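Local coordinates for protein hypoxanthine-guanine phosphoribosyltransferase (Thermus thermophilus, PDB 3ACD) that probably catalyses the magnesium-dependent transfer of the 5-phosphoribosyl group from its 1-diphosphate to hypoxanthine or guanine, making IMP or GMP in purine salvage, at residues V101-V105 with A129-S133. Residues are numbered along the deposited sequence; the frame is centred on the assembly and turned at random.
Sequences VEDIV and AALLS. With IMP (inosinic acid), chain B.
Ile104 lies obliquely across Leu132, its CG1 3.7 Å from Leu132 CB. With CG1 anti to the backbone N (chi1 179°), the chain runs out over the leucine, while the CG2 branch faces the nucleotide, 3.6 Å from IMP C4; Val156 touches both side chains. On the sheet face opposite Ile104 and Leu132, Val105 CG2 meets the methyl of Ala130 at 4.0 Å, spanning the corner both chains turn. The backbones run parallel: Glu102 N gives a nearly straight bond to Ala129 O (2.8 Å), and past the corner, where the pairing resumes, Leu132 N binds Asp103 O and Val105 N binds Leu132 O. Strands 97-102 and 125-130 pair within the central parallel sheet, as in type I phosphoribosyltransferases, and 97-102 leads into the acidic Glu102-Asp103 pair of the PRPP (phosphoribosyl diphosphate) motif. Asp103 turns its carboxylate to the ribose, OD1 taking IMP O3' (2.7 Å) and OD2 taking O2' (2.9 Å). Its own chain steadies it, for Ile104 N reaches OD1 from above the carboxylate plane at 2.6 Å. With an alanine in its place, O2' and O3' would probably lose these acceptors and Ile104 N its side-chain partner, giving the sugar more freedom to shift. Ser133 OG, on the face of Val105, is hydrogen-bonded to Arg138 NH2.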
loop_
_atom_site.group_PDB
_atom_site.type_symbol
_atom_site.label_atom_id
_atom_site.label_comp_id
_atom_site.label_asym_id
_atom_site.label_seq_id
_atom_site.Cartn_x
_atom_site.Cartn_y
_atom_site.Cartn_z
ATOM N N VAL A 101 -2.113 10.936 4.206
ATOM C CA VAL A 101 -3.115 9.884 4.093
ATOM C C VAL A 101 -3.005 8.977 5.319
ATOM O O VAL A 101 -2.041 8.218 5.469
ATOM C CB VAL A 101 -2.920 9.059 2.798
ATOM C CG1 VAL A 101 -3.996 7.984 2.696
ATOM C CG2 VAL A 101 -2.984 9.984 1.584
ATOM N N GLU A 102 -4.007 9.074 6.188
ATOM C CA GLU A 102 -4.065 8.321 7.438
ATOM C C GLU A 102 -5.149 7.258 7.438
ATOM O O GLU A 102 -6.094 7.332 6.662
ATOM C CB GLU A 102 -4.326 9.289 8.597
ATOM C CG GLU A 102 -3.076 9.891 9.193
ATOM C CD GLU A 102 -2.406 8.951 10.166
ATOM O OE1 GLU A 102 -2.566 7.723 10.012
ATOM O OE2 GLU A 102 -1.712 9.441 11.079
ATOM N N ASP A 103 -5.013 6.270 8.319
ATOM C CA ASP A 103 -6.016 5.218 8.409
ATOM C C ASP A 103 -7.179 5.667 9.283
ATOM O O ASP A 103 -8.323 5.722 8.828
ATOM C CB ASP A 103 -5.412 3.903 8.946
ATOM C CG ASP A 103 -4.648 4.070 10.265
ATOM O OD1 ASP A 103 -4.458 5.207 10.749
ATOM O OD2 ASP A 103 -4.222 3.031 10.821
ATOM N N ILE A 104 -6.883 6.016 10.529
ATOM C CA ILE A 104 -7.921 6.451 11.454
ATOM C C ILE A 104 -7.378 7.442 12.476
ATOM O O ILE A 104 -6.286 7.261 13.011
ATOM C CB ILE A 104 -8.541 5.235 12.186
ATOM C CG1 ILE A 104 -9.614 5.691 13.179
ATOM C CG2 ILE A 104 -7.456 4.458 12.912
ATOM C CD1 ILE A 104 -10.409 4.528 13.758
ATOM N N VAL A 105 -8.137 8.506 12.717
ATOM C CA VAL A 105 -7.744 9.517 13.689
ATOM C C VAL A 105 -8.508 9.196 14.969
ATOM O O VAL A 105 -9.743 9.199 14.992
ATOM C CB VAL A 105 -8.089 10.944 13.194
ATOM C CG1 VAL A 105 -7.620 11.987 14.218
ATOM C CG2 VAL A 105 -7.419 11.196 11.842
ATOM N N ALA A 129 -6.244 13.437 4.561
ATOM C CA ALA A 129 -7.235 12.474 4.096
ATOM C C ALA A 129 -7.142 11.321 5.090
ATOM O O ALA A 129 -6.053 10.813 5.351
ATOM C CB ALA A 129 -6.900 11.991 2.692
ATOM N N ALA A 130 -8.278 10.928 5.655
ATOM C CA ALA A 130 -8.318 9.841 6.624
ATOM C C ALA A 130 -9.543 8.983 6.354
ATOM O O ALA A 130 -10.623 9.507 6.098
ATOM C CB ALA A 130 -8.381 10.404 8.044
ATOM N N LEU A 131 -9.383 7.667 6.404
ATOM C CA LEU A 131 -10.522 6.792 6.153
ATOM C C LEU A 131 -11.559 6.904 7.267
ATOM O O LEU A 131 -12.753 6.998 6.994
ATOM C CB LEU A 131 -10.077 5.333 6.034
ATOM C CG LEU A 131 -11.214 4.350 5.726
ATOM C CD1 LEU A 131 -11.777 4.621 4.326
ATOM C CD2 LEU A 131 -10.696 2.930 5.821
ATOM N N LEU A 132 -11.095 6.917 8.515
ATOM C CA LEU A 132 -11.993 6.976 9.664
ATOM C C LEU A 132 -11.589 7.996 10.720
ATOM O O LEU A 132 -10.453 8.469 10.750
ATOM C CB LEU A 132 -12.054 5.604 10.338
ATOM C CG LEU A 132 -12.372 4.379 9.477
ATOM C CD1 LEU A 132 -12.028 3.115 10.255
ATOM C CD2 LEU A 132 -13.836 4.392 9.072
ATOM N N SER A 133 -12.535 8.319 11.596
ATOM C CA SER A 133 -12.289 9.249 12.688
ATOM C C SER A 133 -13.255 8.959 13.830
ATOM O O SER A 133 -14.452 8.762 13.604
ATOM C CB SER A 133 -12.468 10.698 12.229
ATOM O OG SER A 133 -12.237 11.591 13.313
HETATM P P IMP B . -4.117 8.630 17.518
HETATM O O1P IMP B . -4.707 8.404 18.855
HETATM O O2P IMP B . -2.684 9.331 17.682
HETATM O O3P IMP B . -5.096 9.574 16.654
HETATM O "O5'" IMP B . -3.964 7.193 16.784
HETATM C "C5'" IMP B . -2.875 6.989 15.886
HETATM C "C4'" IMP B . -2.864 5.558 15.344
HETATM O "O4'" IMP B . -3.517 4.642 16.275
HETATM C "C3'" IMP B . -3.734 5.451 14.071
HETATM O "O3'" IMP B . -3.035 5.904 12.911
HETATM C "C2'" IMP B . -3.990 3.936 14.027
HETATM O "O2'" IMP B . -2.907 3.243 13.398
HETATM C "C1'" IMP B . -4.089 3.557 15.515
HETATM N N9 IMP B . -5.513 3.344 15.870
HETATM C C8 IMP B . -6.335 4.189 16.580
HETATM N N7 IMP B . -7.528 3.668 16.693
HETATM C C5 IMP B . -7.547 2.474 16.062
HETATM C C6 IMP B . -8.536 1.459 15.847
HETATM O O6 IMP B . -9.670 1.590 16.276
HETATM N N1 IMP B . -8.177 0.340 15.136
HETATM C C2 IMP B . -6.899 0.186 14.645
HETATM N N3 IMP B . -5.981 1.108 14.839
HETATM C C4 IMP B . -6.253 2.252 15.528
#